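Tyrocidine synthetase 3 (PDB 2JGP) takes part in nonribosomal synthesis of the antibiotic tyrocidine, this carrier–condensation bidomain probably holding the growing peptide as a thioester and forming a peptide bond. Local coordinates at residues 3-8 and 29-34; 147-152 and 251-256; 273-278 and 402-407; 354-359 and 371-376. All blocks are in the same frame, centred on the assembly; numbering follows the deposited sequence.

How the interactions relate
Interaction 4 lies nearest the middle of the chain, its centre about 4 Å from the chain's own, and joins two strands by regular backbone bonds. Interaction 3, about 13 Å away between centres, is mostly buried and aromatic; the two touch where W276 and Q405 meet A376, N373 and I356. Interaction 2, more peripheral, relies on a salt bridge and waters, yet Y253 and F256 pack on F371 of interaction 4. Interaction 1 belongs to the carrier part, partly exposed, with one direct backbone bond and a bridging water; it touches none of the others, its nearest atoms about 7 Å from those of interaction 3.

Interaction 1 (3-8 and 29-34); sequences EYVAPR and GALDDF
V5 and A30 make the firm centre of this contact. The backbone N of A30 donates to V5 O at 2.8 Å, nearly straight at 164° and in the carbonyl plane, and the same carbonyl oxygen sits 3.1 Å from G29 CA. With its CG1 anti to the backbone N (chi1 171°), V5 sends its two methyls to different neighbours: CG1 meets A30 CB, while CG2 lies 3.7 Å from L31 CD1. Beside V5 O the Y4 ring comes up obliquely, CE1 standing 3.5 Å from G29 CA. The oxygen and the ring thus both close in on the CA of G29, which has no side chain. The Y4 hydroxyl itself leads off to K395.

Outward the fit is looser. Water 1 takes the place of direct bonds: it donates to E3 O and accepts from V5 N and L31 N, joining three backbone groups. E3 runs beside L31 with its carboxylate on the exposed side, OE1 no nearer than 4.0 Å to L31 CD1. At the other end the exposed R8 lays one face of its guanidinium over A30 CB, with NH2 3.4 Å from that methyl; R8 NH2 also forms a salt bridge with E12 and a hydrogen bond with Q71 OE1.

Residues G29 to D32 form a type I beta turn, reinforced by D32 OD2, which accepts from G29 N on its anti lone pair. The arrangement packs the N-terminal lead-in against the loop following helix 10-23, in the first interhelical loop of a helical-bundle peptidyl carrier domain.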
# COMPACT_ATOMS: atom_id res chain seq x y z
N GLU A 3 -15.70 -24.69 -7.92
CA GLU A 3 -14.91 -23.79 -8.75
C GLU A 3 -13.92 -23.01 -7.88
O GLU A 3 -14.27 -22.54 -6.79
CB GLU A 3 -15.84 -22.82 -9.47
CG GLU A 3 -15.16 -21.72 -10.23
CD GLU A 3 -16.16 -20.78 -10.87
OE1 GLU A 3 -16.96 -20.18 -10.13
OE2 GLU A 3 -16.15 -20.65 -12.10
N TYR A 4 -12.68 -22.88 -8.35
CA TYR A 4 -11.66 -22.19 -7.57
C TYR A 4 -11.83 -20.69 -7.69
O TYR A 4 -11.84 -20.15 -8.80
CB TYR A 4 -10.25 -22.57 -7.99
CG TYR A 4 -9.20 -21.86 -7.17
CD1 TYR A 4 -9.06 -22.11 -5.81
CD2 TYR A 4 -8.34 -20.92 -7.75
CE1 TYR A 4 -8.11 -21.46 -5.04
CE2 TYR A 4 -7.39 -20.26 -6.99
CZ TYR A 4 -7.27 -20.54 -5.64
OH TYR A 4 -6.32 -19.89 -4.88
N VAL A 5 -11.94 -20.04 -6.54
CA VAL A 5 -11.88 -18.60 -6.43
C VAL A 5 -10.76 -18.27 -5.44
O VAL A 5 -10.80 -18.68 -4.28
CB VAL A 5 -13.23 -18.03 -5.95
CG1 VAL A 5 -13.10 -16.55 -5.62
CG2 VAL A 5 -14.31 -18.26 -7.02
N ALA A 6 -9.74 -17.55 -5.91
CA ALA A 6 -8.58 -17.27 -5.06
C ALA A 6 -9.00 -16.37 -3.90
O ALA A 6 -9.89 -15.54 -4.06
CB ALA A 6 -7.48 -16.61 -5.87
N PRO A 7 -8.37 -16.53 -2.72
CA PRO A 7 -8.68 -15.67 -1.57
C PRO A 7 -8.68 -14.18 -1.93
O PRO A 7 -7.79 -13.72 -2.65
CB PRO A 7 -7.56 -16.00 -0.58
CG PRO A 7 -7.22 -17.43 -0.89
CD PRO A 7 -7.31 -17.51 -2.39
N ARG A 8 -9.69 -13.45 -1.46
CA ARG A 8 -9.89 -12.04 -1.85
C ARG A 8 -9.74 -11.08 -0.68
O ARG A 8 -9.85 -9.86 -0.84
CB ARG A 8 -11.29 -11.87 -2.44
CG ARG A 8 -11.59 -12.78 -3.61
CD ARG A 8 -13.06 -12.93 -3.82
NE ARG A 8 -13.71 -13.66 -2.74
CZ ARG A 8 -14.97 -14.06 -2.76
NH1 ARG A 8 -15.74 -13.79 -3.81
NH2 ARG A 8 -15.48 -14.71 -1.73
N GLY A 29 -10.06 -22.54 -2.06
CA GLY A 29 -10.55 -21.25 -2.52
C GLY A 29 -11.79 -20.79 -1.77
O GLY A 29 -12.31 -21.50 -0.91
N ALA A 30 -12.27 -19.61 -2.15
CA ALA A 30 -13.35 -18.93 -1.43
C ALA A 30 -14.69 -19.70 -1.42
O ALA A 30 -15.48 -19.54 -0.48
CB ALA A 30 -13.56 -17.53 -2.00
N LEU A 31 -14.94 -20.51 -2.44
CA LEU A 31 -16.19 -21.25 -2.55
C LEU A 31 -16.11 -22.67 -1.98
O LEU A 31 -17.12 -23.37 -1.93
CB LEU A 31 -16.66 -21.33 -4.01
CG LEU A 31 -16.85 -19.99 -4.74
CD1 LEU A 31 -17.28 -20.21 -6.18
CD2 LEU A 31 -17.86 -19.12 -4.00
N ASP A 32 -14.92 -23.10 -1.55
CA ASP A 32 -14.76 -24.47 -1.08
C ASP A 32 -15.51 -24.70 0.24
O ASP A 32 -15.52 -23.84 1.11
CB ASP A 32 -13.28 -24.83 -0.93
CG ASP A 32 -12.62 -25.18 -2.26
OD1 ASP A 32 -13.18 -26.02 -3.02
OD2 ASP A 32 -11.54 -24.64 -2.56
N ASP A 33 -16.14 -25.87 0.35
CA ASP A 33 -16.92 -26.25 1.53
C ASP A 33 -16.12 -27.30 2.30
O ASP A 33 -15.69 -28.31 1.73
CB ASP A 33 -18.29 -26.80 1.10
CG ASP A 33 -19.13 -27.30 2.28
OD1 ASP A 33 -18.75 -28.29 2.92
OD2 ASP A 33 -20.19 -26.70 2.54
N PHE A 34 -15.92 -27.04 3.59
CA PHE A 34 -15.07 -27.88 4.45
C PHE A 34 -15.45 -29.35 4.43
O PHE A 34 -14.59 -30.23 4.39
CB PHE A 34 -15.13 -27.37 5.90
CG PHE A 34 -14.17 -28.07 6.82
CD1 PHE A 34 -12.83 -27.75 6.81
CD2 PHE A 34 -14.62 -29.07 7.68
CE1 PHE A 34 -11.93 -28.40 7.65
CE2 PHE A 34 -13.74 -29.73 8.52
CZ PHE A 34 -12.39 -29.39 8.51
O HOH W 1 -13.21 -21.90 -4.42

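Interaction 2 (147-152 and 251-256); sequences HESLRT and IQYKDF
E148 and K254 form the charged half of this contact. K254 NZ donates to E148 OE1 at 2.8 Å, on the syn lone pair, and more weakly to OE2 at 2.9 Å, so one ammonium group spans both carboxylate oxygens. K254 starts with CG between its backbone N and carbonyl carbon (chi1 68°), which directs the chain so that CD passes 3.4 Å from E148 OE1; the bend at chi4 then turns NZ onto the carboxylate. OE1 also accepts from water 2, which in turn accepts from K254 N, the backbone amide in the first turn of the helix.

Q252, the N-cap residue of helix 253-263, has two conformers. In the one described here its amide lies stacked against the carboxylate of E148, their planes 23° apart, and Q252 OE1 comes 3.5 Å from E148 CB. In this conformer OE1 has two donors: Y253 N, in the carbonyl plane on a lone pair, and water 3, which also accepts from S149 N. On the helix side Q252 N is taken up by D255 OD2; on the other, E148 O accepts from R151 N and T152 OG1 on opposite faces of its plane. S149 OG packs 3.7 Å from Y253 CB and has its polar partner in V368 O, while the Y253 hydroxyl bonds M370 O and S100.

Within the condensation domain the contact thus joins the 3-10 turn between helix 133-146 and strand 152-157 to the start of helix 253-263, with I165 of strand 160-165 against E148 and F371 against Y253.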
# COMPACT_ATOMS: atom_id res chain seq x y z
N HIS A 147 -13.05 14.76 9.32
CA HIS A 147 -11.94 13.83 9.46
C HIS A 147 -11.05 14.19 10.64
O HIS A 147 -10.35 15.19 10.60
CB HIS A 147 -11.12 13.80 8.16
CG HIS A 147 -11.88 13.26 6.99
ND1 HIS A 147 -12.30 11.95 6.92
CD2 HIS A 147 -12.29 13.85 5.85
CE1 HIS A 147 -12.94 11.76 5.78
NE2 HIS A 147 -12.95 12.89 5.11
N GLU A 148 -11.07 13.36 11.69
CA GLU A 148 -10.32 13.63 12.92
C GLU A 148 -8.83 13.78 12.67
O GLU A 148 -8.15 14.49 13.42
CB GLU A 148 -10.52 12.53 13.97
CG GLU A 148 -11.76 12.68 14.81
CD GLU A 148 -11.81 11.73 16.00
OE1 GLU A 148 -10.96 10.82 16.11
OE2 GLU A 148 -12.72 11.90 16.83
N SER A 149 -8.31 13.10 11.65
CA SER A 149 -6.89 13.23 11.31
C SER A 149 -6.52 14.67 10.94
O SER A 149 -5.39 15.10 11.16
CB SER A 149 -6.51 12.26 10.19
OG SER A 149 -6.52 10.92 10.67
N LEU A 150 -7.48 15.40 10.38
CA LEU A 150 -7.26 16.82 10.05
C LEU A 150 -7.43 17.76 11.26
O LEU A 150 -7.27 18.98 11.13
CB LEU A 150 -8.21 17.25 8.92
CG LEU A 150 -8.05 16.50 7.60
CD1 LEU A 150 -8.97 17.09 6.54
CD2 LEU A 150 -6.59 16.51 7.13
N ARG A 151 -7.77 17.20 12.42
CA ARG A 151 -7.82 17.95 13.67
C ARG A 151 -6.86 17.36 14.71
O ARG A 151 -7.01 17.60 15.90
CB ARG A 151 -9.26 17.97 14.20
CG ARG A 151 -10.19 18.78 13.30
CD ARG A 151 -11.65 18.74 13.76
NE ARG A 151 -12.32 17.47 13.44
CZ ARG A 151 -12.68 16.54 14.33
NH1 ARG A 151 -12.43 16.69 15.63
NH2 ARG A 151 -13.29 15.45 13.91
N THR A 152 -5.87 16.62 14.23
CA THR A 152 -4.92 15.94 15.10
C THR A 152 -3.59 16.69 15.12
O THR A 152 -3.05 17.03 14.08
CB THR A 152 -4.65 14.51 14.62
OG1 THR A 152 -5.86 13.76 14.66
CG2 THR A 152 -3.60 13.83 15.49
N ILE A 251 -15.64 4.27 12.24
CA ILE A 251 -14.36 4.07 12.89
C ILE A 251 -13.42 5.20 12.49
O ILE A 251 -13.43 5.66 11.34
CB ILE A 251 -13.77 2.69 12.48
CG1 ILE A 251 -14.71 1.54 12.89
CG2 ILE A 251 -12.41 2.47 13.09
CD1 ILE A 251 -14.91 1.40 14.39
N GLN A 252 -12.61 5.65 13.45
CA GLN A 252 -11.64 6.72 13.19
C GLN A 252 -10.21 6.24 13.37
O GLN A 252 -9.97 5.14 13.87
CB GLN A 252 -11.93 7.95 14.05
CG GLN A 252 -12.82 8.99 13.35
CD GLN A 252 -12.07 9.79 12.29
OE1 GLN A 252 -10.86 9.60 12.07
NE2 GLN A 252 -12.79 10.70 11.62
N TYR A 253 -9.25 7.05 12.94
CA TYR A 253 -7.85 6.64 13.00
C TYR A 253 -7.41 6.29 14.42
O TYR A 253 -6.70 5.31 14.63
CB TYR A 253 -6.90 7.70 12.41
CG TYR A 253 -5.53 7.14 12.14
CD1 TYR A 253 -5.28 6.42 10.98
CD2 TYR A 253 -4.48 7.29 13.05
CE1 TYR A 253 -4.04 5.88 10.72
CE2 TYR A 253 -3.23 6.75 12.79
CZ TYR A 253 -3.01 6.05 11.62
OH TYR A 253 -1.77 5.52 11.35
N LYS A 254 -7.84 7.07 15.41
CA LYS A 254 -7.42 6.81 16.80
C LYS A 254 -7.90 5.44 17.29
O LYS A 254 -7.24 4.82 18.12
CB LYS A 254 -7.89 7.92 17.74
CG LYS A 254 -9.39 8.02 17.98
CD LYS A 254 -9.69 9.26 18.82
CE LYS A 254 -11.11 9.27 19.34
NZ LYS A 254 -12.10 9.42 18.25
N ASP A 255 -9.02 4.97 16.75
CA ASP A 255 -9.53 3.63 17.07
C ASP A 255 -8.56 2.57 16.56
O ASP A 255 -8.24 1.60 17.26
CB ASP A 255 -10.91 3.40 16.43
CG ASP A 255 -11.97 4.38 16.92
OD1 ASP A 255 -11.96 4.74 18.13
OD2 ASP A 255 -12.84 4.78 16.11
N PHE A 256 -8.08 2.76 15.33
CA PHE A 256 -7.06 1.89 14.75
C PHE A 256 -5.77 1.94 15.57
O PHE A 256 -5.19 0.90 15.87
CB PHE A 256 -6.78 2.26 13.28
CG PHE A 256 -5.49 1.70 12.75
CD1 PHE A 256 -5.38 0.35 12.42
CD2 PHE A 256 -4.38 2.52 12.56
CE1 PHE A 256 -4.19 -0.16 11.94
CE2 PHE A 256 -3.20 2.02 12.07
CZ PHE A 256 -3.10 0.67 11.76
O HOH W 2 -8.65 9.78 14.85
O HOH W 3 -9.39 10.95 9.83

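Interaction 3 (273-278 and 402-407); sequences EAYWLQ and YGHQDY
Residues 273-278 of helix 267-279, in the condensation domain, face the chain leaving helix 387-403, the backbones drawing nearest at E273 and Y407, whose CA atoms are 5.8 Å apart, and next at Y275 and H404, at 6.9 Å. Between these two approaches W276 makes a nearly straight bond: NE1 donates to H404 O at 2.8 Å with an N-H...O angle of 166°. The oxygen lies near the indole plane, although the donor stands above the carbonyl plane.

Y275 and H404 make an offset stack, centroids 4.6 Å apart and planes 12° from parallel. Chi1 of 172° sets the Y275 ring anti to the backbone N, and its CB also covers one face of the imidazole, 3.5 Å from H404 CD2. Both imidazole nitrogens are occupied elsewhere, ND1 at the backbone O of the sodium ligand D400 and NE2 at E54 of the carrier part, which fixes the rotation of the ring and links the two domains.

Y407 lies with one face beneath E273: CA of E273 sits 3.8 Å from the ring centroid, almost on the normal, in a CH-pi contact. The extended glutamate chain then carries OE1 to the phenol, where Y407 OH donates weakly at 2.8 Å. On its flank CD2 of Y407 meets W276 CD1 at 3.6 Å; these two rings are nearly parallel but slid past each other, with little overlap.

The chemistry is therefore mainly aromatic, with polar partners at its margins: the indole N-H has a backbone oxygen, the imidazole has two outside partners, and the phenol, probably polarised by the E273 carboxylate, has a weak bond to it.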
# COMPACT_ATOMS: atom_id res chain seq x y z
N GLU A 273 4.58 -11.56 13.88
CA GLU A 273 6.02 -11.29 13.91
C GLU A 273 6.84 -12.51 13.53
O GLU A 273 7.75 -12.42 12.71
CB GLU A 273 6.43 -10.82 15.31
CG GLU A 273 7.93 -10.63 15.50
CD GLU A 273 8.27 -10.05 16.85
OE1 GLU A 273 8.68 -8.88 16.90
OE2 GLU A 273 8.11 -10.78 17.86
N ALA A 274 6.51 -13.65 14.14
CA ALA A 274 7.27 -14.90 13.97
C ALA A 274 7.42 -15.28 12.51
O ALA A 274 8.49 -15.74 12.10
CB ALA A 274 6.60 -16.03 14.73
N TYR A 275 6.36 -15.09 11.73
CA TYR A 275 6.41 -15.36 10.30
C TYR A 275 7.56 -14.61 9.62
O TYR A 275 8.32 -15.19 8.85
CB TYR A 275 5.09 -15.03 9.60
CG TYR A 275 5.22 -15.14 8.10
CD1 TYR A 275 5.12 -16.38 7.46
CD2 TYR A 275 5.51 -14.02 7.32
CE1 TYR A 275 5.27 -16.48 6.10
CE2 TYR A 275 5.67 -14.13 5.96
CZ TYR A 275 5.55 -15.35 5.35
OH TYR A 275 5.72 -15.44 3.99
N TRP A 276 7.68 -13.32 9.92
CA TRP A 276 8.67 -12.46 9.29
C TRP A 276 10.09 -12.74 9.79
O TRP A 276 11.04 -12.70 9.01
CB TRP A 276 8.31 -10.99 9.50
CG TRP A 276 7.06 -10.63 8.76
CD1 TRP A 276 5.84 -10.37 9.30
CD2 TRP A 276 6.90 -10.55 7.34
NE1 TRP A 276 4.93 -10.11 8.30
CE2 TRP A 276 5.55 -10.21 7.09
CE3 TRP A 276 7.77 -10.72 6.26
CZ2 TRP A 276 5.05 -10.04 5.80
CZ3 TRP A 276 7.28 -10.54 4.98
CH2 TRP A 276 5.93 -10.21 4.76
N LEU A 277 10.22 -13.03 11.08
CA LEU A 277 11.52 -13.35 11.65
C LEU A 277 12.05 -14.66 11.06
O LEU A 277 13.24 -14.75 10.75
CB LEU A 277 11.44 -13.42 13.18
CG LEU A 277 11.00 -12.13 13.87
CD1 LEU A 277 11.15 -12.25 15.38
CD2 LEU A 277 11.77 -10.92 13.34
N GLN A 278 11.17 -15.64 10.90
CA GLN A 278 11.51 -16.91 10.24
C GLN A 278 11.92 -16.67 8.79
O GLN A 278 12.96 -17.16 8.34
CB GLN A 278 10.31 -17.87 10.26
CG GLN A 278 10.02 -18.48 11.63
CD GLN A 278 8.58 -18.99 11.79
OE1 GLN A 278 8.17 -19.33 12.89
NE2 GLN A 278 7.83 -19.02 10.69
N TYR A 402 0.29 -11.52 3.18
CA TYR A 402 -0.98 -10.85 3.47
C TYR A 402 -1.61 -11.38 4.76
O TYR A 402 -2.18 -10.61 5.53
CB TYR A 402 -1.97 -11.00 2.31
CG TYR A 402 -1.50 -10.46 0.97
CD1 TYR A 402 -1.94 -11.04 -0.22
CD2 TYR A 402 -0.60 -9.40 0.89
CE1 TYR A 402 -1.50 -10.57 -1.45
CE2 TYR A 402 -0.16 -8.93 -0.35
CZ TYR A 402 -0.62 -9.52 -1.51
OH TYR A 402 -0.18 -9.06 -2.74
N GLY A 403 -1.49 -12.68 4.99
CA GLY A 403 -1.97 -13.30 6.23
C GLY A 403 -1.21 -12.85 7.48
O GLY A 403 -1.69 -13.01 8.59
N HIS A 404 -0.02 -12.30 7.28
CA HIS A 404 0.79 -11.82 8.39
C HIS A 404 1.15 -10.35 8.24
O HIS A 404 2.21 -9.91 8.69
CB HIS A 404 2.03 -12.69 8.53
CG HIS A 404 1.69 -14.12 8.84
ND1 HIS A 404 1.37 -15.03 7.86
CD2 HIS A 404 1.58 -14.77 10.02
CE1 HIS A 404 1.09 -16.19 8.43
NE2 HIS A 404 1.21 -16.06 9.74
N GLN A 405 0.23 -9.58 7.66
CA GLN A 405 0.46 -8.16 7.38
C GLN A 405 0.35 -7.25 8.61
O GLN A 405 0.73 -6.07 8.55
CB GLN A 405 -0.50 -7.67 6.29
CG GLN A 405 -1.93 -7.47 6.74
CD GLN A 405 -2.80 -6.93 5.64
OE1 GLN A 405 -3.01 -5.72 5.53
NE2 GLN A 405 -3.29 -7.82 4.79
N ASP A 406 -0.16 -7.77 9.72
CA ASP A 406 -0.37 -6.95 10.91
C ASP A 406 0.87 -6.94 11.82
O ASP A 406 0.78 -7.07 13.05
CB ASP A 406 -1.62 -7.40 11.66
CG ASP A 406 -2.88 -7.15 10.85
OD1 ASP A 406 -3.13 -5.99 10.47
OD2 ASP A 406 -3.61 -8.11 10.57
N TYR A 407 2.02 -6.79 11.18
CA TYR A 407 3.29 -6.57 11.85
C TYR A 407 3.94 -5.36 11.16
O TYR A 407 4.29 -5.45 9.99
CB TYR A 407 4.17 -7.81 11.72
CG TYR A 407 5.49 -7.72 12.45
CD1 TYR A 407 5.54 -7.54 13.83
CD2 TYR A 407 6.69 -7.84 11.76
CE1 TYR A 407 6.75 -7.47 14.50
CE2 TYR A 407 7.91 -7.78 12.42
CZ TYR A 407 7.93 -7.59 13.79
OH TYR A 407 9.14 -7.53 14.44

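Interaction 4 (354-359 and 371-376); sequences TPITGR and FVNTLA
T354 and L375 open a pair of antiparallel strands held by four backbone bonds. T354 N donates to L375 O at 2.9 Å and L375 N returns a bond to T354 O; I356 and N373 repeat this two residues on, with I356 N to N373 O at 2.9 Å. P355 and T374 lie between them as the non-hydrogen-bonded pair, their CA atoms 4.2 Å apart. T354 OG1 adds a weak bond to L375 O. Past the strands, CA-H...O contacts continue the pairing, G358 CA meeting F371 O at 3.5 Å and an angle of 168°.

Apolar contact gathers on the face of I356 and L375. Their side chains cross at about a right angle, I356 CD1 lying 3.9 Å from L375 CD2, while CG1 of I356 runs alongside N373 CB.

The charged group sits at the far end. One face of the R359 guanidinium is laid over F371 CD1, which stands 3.3 Å above its centre; the two planes are 58° apart, and R359 NH2 lies near the plane of the F371 ring, at its edge. D226 salt-bridges R359 NH2 and accepts from F371 N and V372 N, and I367 O takes NH1.

Strands 350-356 and 373-379 thus make a two-stranded antiparallel sheet of the condensation domain: I356 and L375 pack on Y402 of helix 387-403, P355 faces strand 430-435, and F371 meets F256 and Y253 of helix 253-263.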
# COMPACT_ATOMS: atom_id res chain seq x y z
N THR A 354 6.79 -4.49 -1.51
CA THR A 354 5.46 -4.33 -2.10
C THR A 354 4.54 -3.55 -1.16
O THR A 354 4.08 -4.07 -0.14
CB THR A 354 4.82 -5.68 -2.44
OG1 THR A 354 4.74 -6.51 -1.27
CG2 THR A 354 5.63 -6.41 -3.52
N PRO A 355 4.27 -2.28 -1.50
CA PRO A 355 3.31 -1.52 -0.71
C PRO A 355 1.90 -2.11 -0.77
O PRO A 355 1.48 -2.61 -1.82
CB PRO A 355 3.36 -0.12 -1.33
CG PRO A 355 4.69 -0.06 -2.04
CD PRO A 355 4.88 -1.45 -2.56
N ILE A 356 1.20 -2.06 0.36
CA ILE A 356 -0.21 -2.45 0.46
C ILE A 356 -0.94 -1.29 1.10
O ILE A 356 -0.32 -0.44 1.74
CB ILE A 356 -0.40 -3.72 1.31
CG1 ILE A 356 0.20 -3.56 2.71
CG2 ILE A 356 0.20 -4.92 0.60
CD1 ILE A 356 -0.07 -4.74 3.64
N THR A 357 -2.26 -1.24 0.94
CA THR A 357 -3.04 -0.10 1.45
C THR A 357 -3.06 -0.06 2.98
O THR A 357 -3.15 1.00 3.58
CB THR A 357 -4.50 -0.13 0.95
OG1 THR A 357 -5.19 -1.23 1.54
CG2 THR A 357 -4.56 -0.25 -0.57
N GLY A 358 -2.97 -1.24 3.60
CA GLY A 358 -3.07 -1.36 5.05
C GLY A 358 -4.51 -1.30 5.55
O GLY A 358 -4.75 -1.28 6.76
N ARG A 359 -5.46 -1.29 4.61
CA ARG A 359 -6.88 -1.12 4.91
C ARG A 359 -7.58 -2.46 4.72
O ARG A 359 -8.39 -2.64 3.80
CB ARG A 359 -7.48 -0.06 3.99
CG ARG A 359 -6.90 1.33 4.22
CD ARG A 359 -7.07 2.22 3.01
NE ARG A 359 -6.40 3.51 3.20
CZ ARG A 359 -6.95 4.56 3.81
NH1 ARG A 359 -8.19 4.49 4.30
NH2 ARG A 359 -6.28 5.69 3.92
N PHE A 371 -2.12 4.62 6.62
CA PHE A 371 -2.31 3.15 6.65
C PHE A 371 -1.30 2.37 5.81
O PHE A 371 -0.99 1.21 6.12
CB PHE A 371 -3.73 2.79 6.19
CG PHE A 371 -4.80 3.19 7.16
CD1 PHE A 371 -5.57 4.33 6.95
CD2 PHE A 371 -5.05 2.42 8.29
CE1 PHE A 371 -6.56 4.70 7.85
CE2 PHE A 371 -6.04 2.78 9.19
CZ PHE A 371 -6.79 3.93 8.97
N VAL A 372 -0.79 2.99 4.75
CA VAL A 372 0.08 2.30 3.81
C VAL A 372 1.22 1.59 4.54
O VAL A 372 1.86 2.16 5.42
CB VAL A 372 0.61 3.25 2.71
CG1 VAL A 372 1.48 4.35 3.29
CG2 VAL A 372 1.36 2.46 1.65
N ASN A 373 1.42 0.32 4.20
CA ASN A 373 2.41 -0.55 4.82
C ASN A 373 3.23 -1.12 3.68
O ASN A 373 2.78 -1.10 2.54
CB ASN A 373 1.70 -1.68 5.59
CG ASN A 373 2.62 -2.44 6.56
OD1 ASN A 373 3.70 -1.97 6.93
ND2 ASN A 373 2.16 -3.62 6.99
N THR A 374 4.43 -1.60 3.97
CA THR A 374 5.24 -2.27 2.95
C THR A 374 5.56 -3.67 3.46
O THR A 374 5.86 -3.86 4.65
CB THR A 374 6.54 -1.51 2.63
OG1 THR A 374 6.23 -0.17 2.25
CG2 THR A 374 7.29 -2.19 1.49
N LEU A 375 5.45 -4.64 2.56
CA LEU A 375 5.85 -6.00 2.86
C LEU A 375 7.14 -6.28 2.12
O LEU A 375 7.25 -5.98 0.93
CB LEU A 375 4.77 -6.98 2.40
CG LEU A 375 3.34 -6.68 2.85
CD1 LEU A 375 2.40 -7.72 2.26
CD2 LEU A 375 3.24 -6.62 4.37
N ALA A 376 8.11 -6.87 2.81
CA ALA A 376 9.34 -7.34 2.18
C ALA A 376 9.06 -8.71 1.58
O ALA A 376 9.01 -9.71 2.30
CB ALA A 376 10.46 -7.42 3.20